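Local coordinates for protein 3'-5' exonuclease crn-4 (Caenorhabditis elegans, PDB 5DK5) that degrades DNA and RNA from the 3' end as a metal-dependent DEDDh-family exonuclease and takes part in apoptotic DNA degradation, at residues Asn215-Leu229 and Lys244-Ile257. Residues are numbered along the deposited sequence; the frame is centred on the assembly and turned at random.
Sequences NELLTCCASWRRQPL and KIFERVLPLVVTTI. With ZN (zinc ion), chain I; IPA (isopropyl alcohol), chain N.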
ATOM      1  N   ASN B 215       2.271  21.352  27.254  1.00 34.67           N
ATOM      2  CA  ASN B 215       2.855  22.502  26.566  1.00 35.32           C
ATOM      3  C   ASN B 215       2.295  22.698  25.157  1.00 36.67           C
ATOM      4  O   ASN B 215       2.656  23.653  24.468  1.00 36.53           O
ATOM      5  CB  ASN B 215       4.378  22.361  26.504  1.00 59.57           C
ATOM      6  CG  ASN B 215       4.821  21.032  25.925  1.00 59.21           C
ATOM      7  OD1 ASN B 215       4.009  20.249  25.434  1.00 33.67           O
ATOM      8  ND2 ASN B 215       6.122  20.775  25.975  1.00 35.37           N
ATOM      9  N   GLU B 216       1.418  21.791  24.733  1.00 36.91           N
ATOM     10  CA  GLU B 216       0.767  21.902  23.432  1.00 37.91           C
ATOM     11  C   GLU B 216      -0.719  21.575  23.528  1.00 33.79           C
ATOM     12  O   GLU B 216      -1.119  20.638  24.221  1.00 31.49           O
ATOM     13  CB  GLU B 216       1.442  20.983  22.409  1.00 42.44           C
ATOM     14  CG  GLU B 216       2.822  21.463  21.975  1.00 48.59           C
ATOM     15  CD  GLU B 216       3.354  20.724  20.758  1.00 50.46           C
ATOM     16  OE1 GLU B 216       2.667  19.805  20.264  1.00 49.92           O
ATOM     17  OE2 GLU B 216       4.462  21.064  20.294  1.00 51.20           O
ATOM     18  N   LEU B 217      -1.525  22.372  22.830  1.00 33.83           N
ATOM     19  CA  LEU B 217      -2.970  22.194  22.784  1.00 34.66           C
ATOM     20  C   LEU B 217      -3.438  22.157  21.335  1.00 34.02           C
ATOM     21  O   LEU B 217      -2.804  22.744  20.459  1.00 35.67           O
ATOM     22  CB  LEU B 217      -3.684  23.324  23.528  1.00 37.30           C
ATOM     23  CG  LEU B 217      -3.181  23.685  24.926  1.00 40.69           C
ATOM     24  CD1 LEU B 217      -3.756  25.025  25.350  1.00 43.74           C
ATOM     25  CD2 LEU B 217      -3.546  22.606  25.928  1.00 40.74           C
ATOM     26  N   LEU B 218      -4.548  21.467  21.089  1.00 36.34           N
ATOM     27  CA  LEU B 218      -5.158  21.435  19.766  1.00 34.82           C
ATOM     28  C   LEU B 218      -6.410  22.306  19.738  1.00 37.45           C
ATOM     29  O   LEU B 218      -7.385  22.033  20.441  1.00 38.12           O
ATOM     30  CB  LEU B 218      -5.499  20.000  19.362  1.00 32.75           C
ATOM     31  CG  LEU B 218      -4.320  19.036  19.191  1.00 32.76           C
ATOM     32  CD1 LEU B 218      -4.811  17.716  18.609  1.00 30.11           C
ATOM     33  CD2 LEU B 218      -3.223  19.631  18.313  1.00 32.14           C
ATOM     34  N   THR B 219      -6.363  23.358  18.924  1.00 36.26           N
ATOM     35  CA  THR B 219      -7.465  24.309  18.804  1.00 37.44           C
ATOM     36  C   THR B 219      -8.039  24.291  17.391  1.00 33.56           C
ATOM     37  O   THR B 219      -7.421  23.762  16.468  1.00 30.43           O
ATOM     38  CB  THR B 219      -7.013  25.738  19.148  1.00 41.39           C
ATOM     39  OG1 THR B 219      -5.978  26.147  18.245  1.00 41.07           O
ATOM     40  CG2 THR B 219      -6.495  25.809  20.578  1.00 44.60           C
ATOM     41  N   CYS B 220      -9.214  24.893  17.229  1.00 36.10           N
ATOM     42  CA  CYS B 220      -9.964  24.804  15.980  1.00 36.84           C
ATOM     43  C   CYS B 220      -9.574  25.858  14.946  1.00 37.13           C
ATOM     44  O   CYS B 220      -9.936  25.740  13.776  1.00 37.45           O
ATOM     45  CB  CYS B 220     -11.462  24.925  16.264  1.00 36.94           C
ATOM     46  SG  CYS B 220     -11.938  26.482  17.063  1.00 49.11           S
ATOM     47  N   CYS B 221      -8.849  26.887  15.373  1.00 34.28           N
ATOM     48  CA  CYS B 221      -8.560  28.017  14.497  1.00 35.51           C
ATOM     49  C   CYS B 221      -7.229  28.688  14.814  1.00 37.51           C
ATOM     50  O   CYS B 221      -6.753  28.654  15.949  1.00 38.46           O
ATOM     51  CB  CYS B 221      -9.690  29.047  14.587  1.00 34.45           C
ATOM     52  SG  CYS B 221      -9.478  30.493  13.525  1.00 79.09           S
ATOM     53  N   ALA B 222      -6.636  29.297  13.790  1.00 35.63           N
ATOM     54  CA  ALA B 222      -5.392  30.044  13.937  1.00 37.30           C
ATOM     55  C   ALA B 222      -5.309  31.128  12.867  1.00 37.63           C
ATOM     56  O   ALA B 222      -5.753  30.930  11.738  1.00 37.74           O
ATOM     57  CB  ALA B 222      -4.198  29.113  13.847  1.00 36.48           C
ATOM     58  N   SER B 223      -4.737  32.272  13.225  1.00 37.39           N
ATOM     59  CA  SER B 223      -4.665  33.407  12.312  1.00 45.11           C
ATOM     60  C   SER B 223      -3.693  33.164  11.157  1.00 41.95           C
ATOM     61  O   SER B 223      -3.853  33.727  10.077  1.00 39.74           O
ATOM     62  CB  SER B 223      -4.257  34.673  13.068  1.00 48.06           C
ATOM     63  OG  SER B 223      -4.238  35.793  12.200  1.00 50.49           O
ATOM     64  N   TRP B 224      -2.686  32.327  11.386  1.00 45.09           N
ATOM     65  CA  TRP B 224      -1.660  32.090  10.374  1.00 45.81           C
ATOM     66  C   TRP B 224      -2.135  31.154   9.257  1.00 45.05           C
ATOM     67  O   TRP B 224      -1.412  30.933   8.284  1.00 45.02           O
ATOM     68  CB  TRP B 224      -0.386  31.531  11.020  1.00 43.99           C
ATOM     69  CG  TRP B 224      -0.583  30.279  11.818  1.00 41.00           C
ATOM     70  CD1 TRP B 224      -0.796  30.190  13.163  1.00 40.82           C
ATOM     71  CD2 TRP B 224      -0.574  28.934  11.325  1.00 38.26           C
ATOM     72  NE1 TRP B 224      -0.924  28.875  13.537  1.00 39.04           N
ATOM     73  CE2 TRP B 224      -0.792  28.084  12.427  1.00 37.79           C
ATOM     74  CE3 TRP B 224      -0.406  28.366  10.059  1.00 36.75           C
ATOM     75  CZ2 TRP B 224      -0.846  26.697  12.302  1.00 35.67           C
ATOM     76  CZ3 TRP B 224      -0.460  26.990   9.936  1.00 34.74           C
ATOM     77  CH2 TRP B 224      -0.679  26.172  11.051  1.00 34.89           C
ATOM     78  N   ARG B 225      -3.343  30.611   9.396  1.00 42.17           N
ATOM     79  CA  ARG B 225      -3.950  29.802   8.336  1.00 42.14           C
ATOM     80  C   ARG B 225      -4.911  30.628   7.482  1.00 42.68           C
ATOM     81  O   ARG B 225      -5.498  30.118   6.529  1.00 42.99           O
ATOM     82  CB  ARG B 225      -4.695  28.600   8.923  1.00 41.63           C
ATOM     83  CG  ARG B 225      -3.787  27.520   9.484  1.00 42.50           C
ATOM     84  CD  ARG B 225      -4.483  26.165   9.525  1.00 40.98           C
ATOM     85  NE  ARG B 225      -5.736  26.193  10.276  1.00 39.63           N
ATOM     86  CZ  ARG B 225      -6.474  25.118  10.541  1.00 29.79           C
ATOM     87  NH1 ARG B 225      -6.087  23.920  10.124  1.00 28.67           N
ATOM     88  NH2 ARG B 225      -7.599  25.238  11.230  1.00 30.05           N
ATOM     89  N   ARG B 226      -5.068  31.903   7.825  1.00 46.71           N
ATOM     90  CA  ARG B 226      -6.024  32.763   7.136  1.00 47.45           C
ATOM     91  C   ARG B 226      -5.584  33.054   5.705  1.00 45.56           C
ATOM     92  O   ARG B 226      -6.424  33.175   4.812  1.00 43.27           O
ATOM     93  CB  ARG B 226      -6.221  34.072   7.903  1.00 51.42           C
ATOM     94  CG  ARG B 226      -6.883  33.878   9.257  1.00 54.97           C
ATOM     95  CD  ARG B 226      -7.150  35.194   9.970  1.00 60.61           C
ATOM     96  NE  ARG B 226      -8.278  35.920   9.381  1.00 65.92           N
ATOM     97  CZ  ARG B 226      -8.192  37.042   8.666  1.00 71.11           C
ATOM     98  NH1 ARG B 226      -7.022  37.622   8.424  1.00 73.32           N
ATOM     99  NH2 ARG B 226      -9.299  37.593   8.190  1.00 73.22           N
ATOM    100  N   GLN B 227      -4.275  33.162   5.489  1.00 45.98           N
ATOM    101  CA  GLN B 227      -3.749  33.369   4.145  1.00 50.76           C
ATOM    102  C   GLN B 227      -3.387  32.017   3.523  1.00 51.88           C
ATOM    103  O   GLN B 227      -2.849  31.150   4.211  1.00 49.22           O
ATOM    104  CB  GLN B 227      -2.532  34.301   4.158  1.00 56.08           C
ATOM    105  CG  GLN B 227      -1.318  33.799   4.936  1.00 59.55           C
ATOM    106  CD  GLN B 227      -0.044  34.530   4.547  1.00 64.35           C
ATOM    107  OE1 GLN B 227       0.417  34.435   3.408  1.00 64.75           O
ATOM    108  NE2 GLN B 227       0.528  35.269   5.492  1.00 66.61           N
ATOM    109  N   PRO B 228      -3.701  31.825   2.227  1.00 49.09           N
ATOM    110  CA  PRO B 228      -3.367  30.568   1.543  1.00 48.08           C
ATOM    111  C   PRO B 228      -1.892  30.182   1.634  1.00 43.88           C
ATOM    112  O   PRO B 228      -1.015  31.043   1.579  1.00 42.71           O
ATOM    113  CB  PRO B 228      -3.752  30.854   0.089  1.00 50.14           C
ATOM    114  CG  PRO B 228      -4.841  31.849   0.186  1.00 52.18           C
ATOM    115  CD  PRO B 228      -4.501  32.714   1.365  1.00 52.42           C
ATOM    116  N   LEU B 229      -1.639  28.885   1.772  1.00 50.67           N
ATOM    117  CA  LEU B 229      -0.283  28.356   1.796  1.00 50.57           C
ATOM    118  C   LEU B 229       0.392  28.533   0.441  1.00 51.82           C
ATOM    119  O   LEU B 229      -0.205  28.248  -0.597  1.00 51.04           O
ATOM    120  CB  LEU B 229      -0.302  26.874   2.183  1.00 49.33           C
ATOM    121  CG  LEU B 229       1.034  26.129   2.200  1.00 47.45           C
ATOM    122  CD1 LEU B 229       1.909  26.620   3.340  1.00 48.07           C
ATOM    123  CD2 LEU B 229       0.803  24.629   2.301  1.00 45.54           C
ATOM    124  N   LYS B 244       3.500  21.379   6.184  1.00 35.64           N
ATOM    125  CA  LYS B 244       2.758  22.603   5.912  1.00 36.66           C
ATOM    126  C   LYS B 244       1.393  22.280   5.313  1.00 35.31           C
ATOM    127  O   LYS B 244       0.396  22.918   5.646  1.00 34.31           O
ATOM    128  CB  LYS B 244       3.545  23.513   4.969  1.00 40.24           C
ATOM    129  CG  LYS B 244       4.918  23.911   5.490  1.00 45.12           C
ATOM    130  CD  LYS B 244       4.818  24.797   6.722  1.00 49.65           C
ATOM    131  CE  LYS B 244       6.192  25.218   7.216  1.00 53.33           C
ATOM    132  NZ  LYS B 244       6.116  26.032   8.462  1.00 56.59           N
ATOM    133  N   ILE B 245       1.359  21.286   4.428  1.00 34.62           N
ATOM    134  CA  ILE B 245       0.108  20.825   3.835  1.00 33.69           C
ATOM    135  C   ILE B 245      -0.803  20.219   4.896  1.00 30.06           C
ATOM    136  O   ILE B 245      -1.987  20.544   4.964  1.00 28.66           O
ATOM    137  CB  ILE B 245       0.359  19.774   2.728  1.00 27.08           C
ATOM    138  CG1 ILE B 245       1.058  20.410   1.522  1.00 30.27           C
ATOM    139  CG2 ILE B 245      -0.947  19.105   2.303  1.00 26.35           C
ATOM    140  CD1 ILE B 245       0.206  21.394   0.732  1.00 31.26           C
ATOM    141  N   PHE B 246      -0.243  19.324   5.706  1.00 25.00           N
ATOM    142  CA  PHE B 246      -0.983  18.685   6.792  1.00 31.66           C
ATOM    143  C   PHE B 246      -1.648  19.715   7.703  1.00 29.93           C
ATOM    144  O   PHE B 246      -2.773  19.518   8.161  1.00 27.64           O
ATOM    145  CB  PHE B 246      -0.052  17.798   7.627  1.00 36.91           C
ATOM    146  CG  PHE B 246       0.633  16.709   6.844  1.00 39.37           C
ATOM    147  CD1 PHE B 246       0.091  16.226   5.666  1.00 39.18           C
ATOM    148  CD2 PHE B 246       1.825  16.164   7.297  1.00 39.31           C
ATOM    149  CE1 PHE B 246       0.723  15.224   4.953  1.00 37.74           C
ATOM    150  CE2 PHE B 246       2.461  15.163   6.590  1.00 38.64           C
ATOM    151  CZ  PHE B 246       1.909  14.693   5.416  1.00 37.86           C
ATOM    152  N   GLU B 247      -0.943  20.813   7.957  1.00 26.32           N
ATOM    153  CA  GLU B 247      -1.418  21.841   8.880  1.00 36.36           C
ATOM    154  C   GLU B 247      -2.707  22.496   8.397  1.00 34.81           C
ATOM    155  O   GLU B 247      -3.573  22.846   9.200  1.00 34.90           O
ATOM    156  CB  GLU B 247      -0.343  22.913   9.082  1.00 39.25           C
ATOM    157  CG  GLU B 247       0.796  22.493  10.003  1.00 40.99           C
ATOM    158  CD  GLU B 247       1.971  23.457   9.972  1.00 41.49           C
ATOM    159  OE1 GLU B 247       1.930  24.431   9.190  1.00 40.92           O
ATOM    160  OE2 GLU B 247       2.936  23.239  10.734  1.00 40.24           O
ATOM    161  N   ARG B 248      -2.830  22.660   7.085  1.00 31.84           N
ATOM    162  CA  ARG B 248      -3.996  23.314   6.503  1.00 32.18           C
ATOM    163  C   ARG B 248      -5.146  22.328   6.316  1.00 30.13           C
ATOM    164  O   ARG B 248      -6.310  22.680   6.497  1.00 29.94           O
ATOM    165  CB  ARG B 248      -3.633  23.960   5.164  1.00 33.59           C
ATOM    166  CG  ARG B 248      -2.408  24.871   5.215  1.00 34.59           C
ATOM    167  CD  ARG B 248      -2.471  25.871   6.365  1.00 35.62           C
ATOM    168  NE  ARG B 248      -1.392  26.858   6.296  1.00 36.74           N
ATOM    169  CZ  ARG B 248      -1.470  28.034   5.675  1.00 33.53           C
ATOM    170  NH1 ARG B 248      -2.581  28.403   5.050  1.00 38.05           N
ATOM    171  NH2 ARG B 248      -0.424  28.850   5.679  1.00 37.18           N
ATOM    172  N   VAL B 249      -4.812  21.093   5.957  1.00 27.62           N
ATOM    173  CA  VAL B 249      -5.820  20.067   5.719  1.00 26.30           C
ATOM    174  C   VAL B 249      -6.514  19.656   7.014  1.00 25.20           C
ATOM    175  O   VAL B 249      -7.742  19.641   7.089  1.00 25.41           O
ATOM    176  CB  VAL B 249      -5.202  18.818   5.059  1.00 23.90           C
ATOM    177  CG1 VAL B 249      -6.227  17.682   4.964  1.00 23.05           C
ATOM    178  CG2 VAL B 249      -4.664  19.166   3.683  1.00 36.38           C
ATOM    179  N   LEU B 250      -5.723  19.320   8.027  1.00 27.57           N
ATOM    180  CA  LEU B 250      -6.277  18.878   9.301  1.00 27.93           C
ATOM    181  C   LEU B 250      -7.001  20.035   9.991  1.00 29.39           C
ATOM    182  O   LEU B 250      -6.485  21.153  10.025  1.00 30.75           O
ATOM    183  CB  LEU B 250      -5.177  18.321  10.202  1.00 27.60           C
ATOM    184  CG  LEU B 250      -4.459  17.082   9.663  1.00 27.67           C
ATOM    185  CD1 LEU B 250      -3.237  16.764  10.504  1.00 28.88           C
ATOM    186  CD2 LEU B 250      -5.399  15.884   9.619  1.00 27.20           C
ATOM    187  N   PRO B 251      -8.202  19.776  10.540  1.00 28.41           N
ATOM    188  CA  PRO B 251      -8.994  20.858  11.146  1.00 28.01           C
ATOM    189  C   PRO B 251      -8.363  21.488  12.388  1.00 28.91           C
ATOM    190  O   PRO B 251      -8.425  22.708  12.535  1.00 31.72           O
ATOM    191  CB  PRO B 251     -10.316  20.166  11.510  1.00 27.40           C
ATOM    192  CG  PRO B 251      -9.998  18.718  11.565  1.00 28.15           C
ATOM    193  CD  PRO B 251      -8.933  18.497  10.546  1.00 26.85           C
ATOM    194  N   LEU B 252      -7.779  20.678  13.266  1.00 26.75           N
ATOM    195  CA  LEU B 252      -7.201  21.195  14.505  1.00 27.45           C
ATOM    196  C   LEU B 252      -5.716  21.509  14.346  1.00 27.65           C
ATOM    197  O   LEU B 252      -4.968  20.757  13.720  1.00 28.44           O
ATOM    198  CB  LEU B 252      -7.405  20.206  15.657  1.00 27.06           C
ATOM    199  CG  LEU B 252      -8.855  19.825  15.969  1.00 26.96           C
ATOM    200  CD1 LEU B 252      -8.913  18.887  17.165  1.00 26.71           C
ATOM    201  CD2 LEU B 252      -9.720  21.055  16.215  1.00 49.91           C
ATOM    202  N   VAL B 253      -5.312  22.630  14.935  1.00 29.17           N
ATOM    203  CA  VAL B 253      -3.951  23.143  14.839  1.00 30.44           C
ATOM    204  C   VAL B 253      -3.255  23.087  16.198  1.00 31.95           C
ATOM    205  O   VAL B 253      -3.897  23.230  17.239  1.00 32.68           O
ATOM    206  CB  VAL B 253      -3.959  24.597  14.304  1.00 51.97           C
ATOM    207  CG1 VAL B 253      -2.817  25.434  14.888  1.00 53.78           C
ATOM    208  CG2 VAL B 253      -3.911  24.599  12.785  1.00 51.85           C
ATOM    209  N   VAL B 254      -1.941  22.883  16.181  1.00 30.62           N
ATOM    210  CA  VAL B 254      -1.151  22.901  17.405  1.00 31.78           C
ATOM    211  C   VAL B 254      -1.031  24.328  17.925  1.00 34.98           C
ATOM    212  O   VAL B 254      -0.653  25.239  17.187  1.00 37.38           O
ATOM    213  CB  VAL B 254       0.260  22.315  17.185  1.00 32.29           C
ATOM    214  CG1 VAL B 254       1.146  22.538  18.417  1.00 33.91           C
ATOM    215  CG2 VAL B 254       0.176  20.836  16.857  1.00 32.44           C
ATOM    216  N   THR B 255      -1.359  24.509  19.200  1.00 39.22           N
ATOM    217  CA  THR B 255      -1.238  25.804  19.860  1.00 43.37           C
ATOM    218  C   THR B 255      -0.349  25.682  21.088  1.00 42.38           C
ATOM    219  O   THR B 255      -0.691  25.000  22.052  1.00 40.36           O
ATOM    220  CB  THR B 255      -2.610  26.361  20.281  1.00 47.93           C
ATOM    221  OG1 THR B 255      -3.467  26.444  19.135  1.00 50.79           O
ATOM    222  CG2 THR B 255      -2.469  27.743  20.899  1.00 49.22           C
ATOM    223  N   THR B 256       0.797  26.347  21.034  1.00 38.67           N
ATOM    224  CA  THR B 256       1.709  26.401  22.163  1.00 41.88           C
ATOM    225  C   THR B 256       1.037  27.064  23.358  1.00 42.28           C
ATOM    226  O   THR B 256       0.343  28.070  23.208  1.00 42.06           O
ATOM    227  CB  THR B 256       2.999  27.171  21.794  1.00 47.40           C
ATOM    228  OG1 THR B 256       3.958  26.261  21.241  1.00 49.20           O
ATOM    229  CG2 THR B 256       3.615  27.881  23.010  1.00 51.38           C
ATOM    230  N   ILE B 257       1.229  26.481  24.536  1.00 44.39           N
ATOM    231  CA  ILE B 257       0.881  27.151  25.783  1.00 47.55           C
ATOM    232  C   ILE B 257       2.134  27.279  26.643  1.00 46.68           C
ATOM    233  O   ILE B 257       2.803  26.294  26.949  1.00 44.88           O
ATOM    234  CB  ILE B 257      -0.236  26.418  26.561  1.00 48.78           C
ATOM    235  CG1 ILE B 257      -0.421  27.070  27.935  1.00 51.42           C
ATOM    236  CG2 ILE B 257       0.069  24.932  26.708  1.00 48.34           C
ATOM    237  CD1 ILE B 257      -1.743  26.762  28.583  1.00 51.79           C
TER
HETATM  238 ZN    ZN I 301     -12.401  25.441  19.131  1.00 42.66          ZN
HETATM  239  C1  IPA N 306      -8.562  29.643   5.215  1.00 54.83           C
HETATM  240  C2  IPA N 306      -8.318  29.818   3.731  1.00 55.80           C
HETATM  241  C3  IPA N 306      -6.916  29.369   3.385  1.00 55.08           C
HETATM  242  O2  IPA N 306      -8.459  31.175   3.385  1.00 57.94           O
HETATM  243  O   HOH W   1     -10.911  23.929  12.506  1.00 29.52           O
HETATM  244  O   HOH W   2      -3.988  28.784  17.208  1.00 41.61           O
HETATM  245  O   HOH W   3      -1.615  27.984  16.564  1.00 37.10           O
HETATM  246  O   HOH W   4      -5.239  27.195   4.904  1.00 36.86           O
HETATM  247  O   HOH W   5       0.756  31.138   4.118  1.00 60.63           O
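Arg225 donates to the carbonyl oxygens of Glu247, Leu250 and Pro251, a worked example of an arginine satisfying a helix C-terminus. CB stands a little farther from CD of Arg248 than CG does; CG also lies over one face of the Trp224 ring. CD passes the carbonyl oxygen of Glu247, and chi3, bent to -56°, turns the chain toward the helix end. NE and CZ run beneath Val253, whose CG2 sits over one guanidinium face, 3.4 Å from Arg225 CZ. At the tip, Arg225 NH1 lies 2.8 Å from Leu250 O and 2.9 Å from Glu247 O, both near the guanidinium plane. NH2 binds Pro251 O, tilted from that plane, and OE1 of Gln286. With an alanine in place of Arg225, the three carbonyls would probably lose these bonds, Pro251 O keeping a water, while Gln286 OE1 would lose this partner and a gap would open beneath Val253.

Arg248 returns the gesture from the helix. Its chain runs antiparallel to that of Arg225, and Arg248 NH1 donates to Gln227 O at 2.9 Å, its flat group sandwiched between CA of Arg225 and CB of Leu229. The Trp224 ring meets CG1 of Val253 through CZ2, while CB of Glu247 lies at its edge.

Further along, strand 216-219 pairs antiparallel with 253-256, an edge strand of the sheet within this chain. Leu217 and Thr255 exchange backbone bonds, as do Thr219 and Val253. On the same face OG1 of Thr219 and OG1 of Thr255 are hydrogen-bonded at 2.7 Å, while the opposite face carries Leu218 against Val254. Zinc, bound by Cys220 SG with Cys270, Cys273 and Cys280, ties this strand's end to the 270-280 region. The chemistry thus implies a junction fixed by strand pairing and by arginine-to-carbonyl bonds, Arg225 from the 3-10 segment to the helix end and following turn, Arg248 from the helix back.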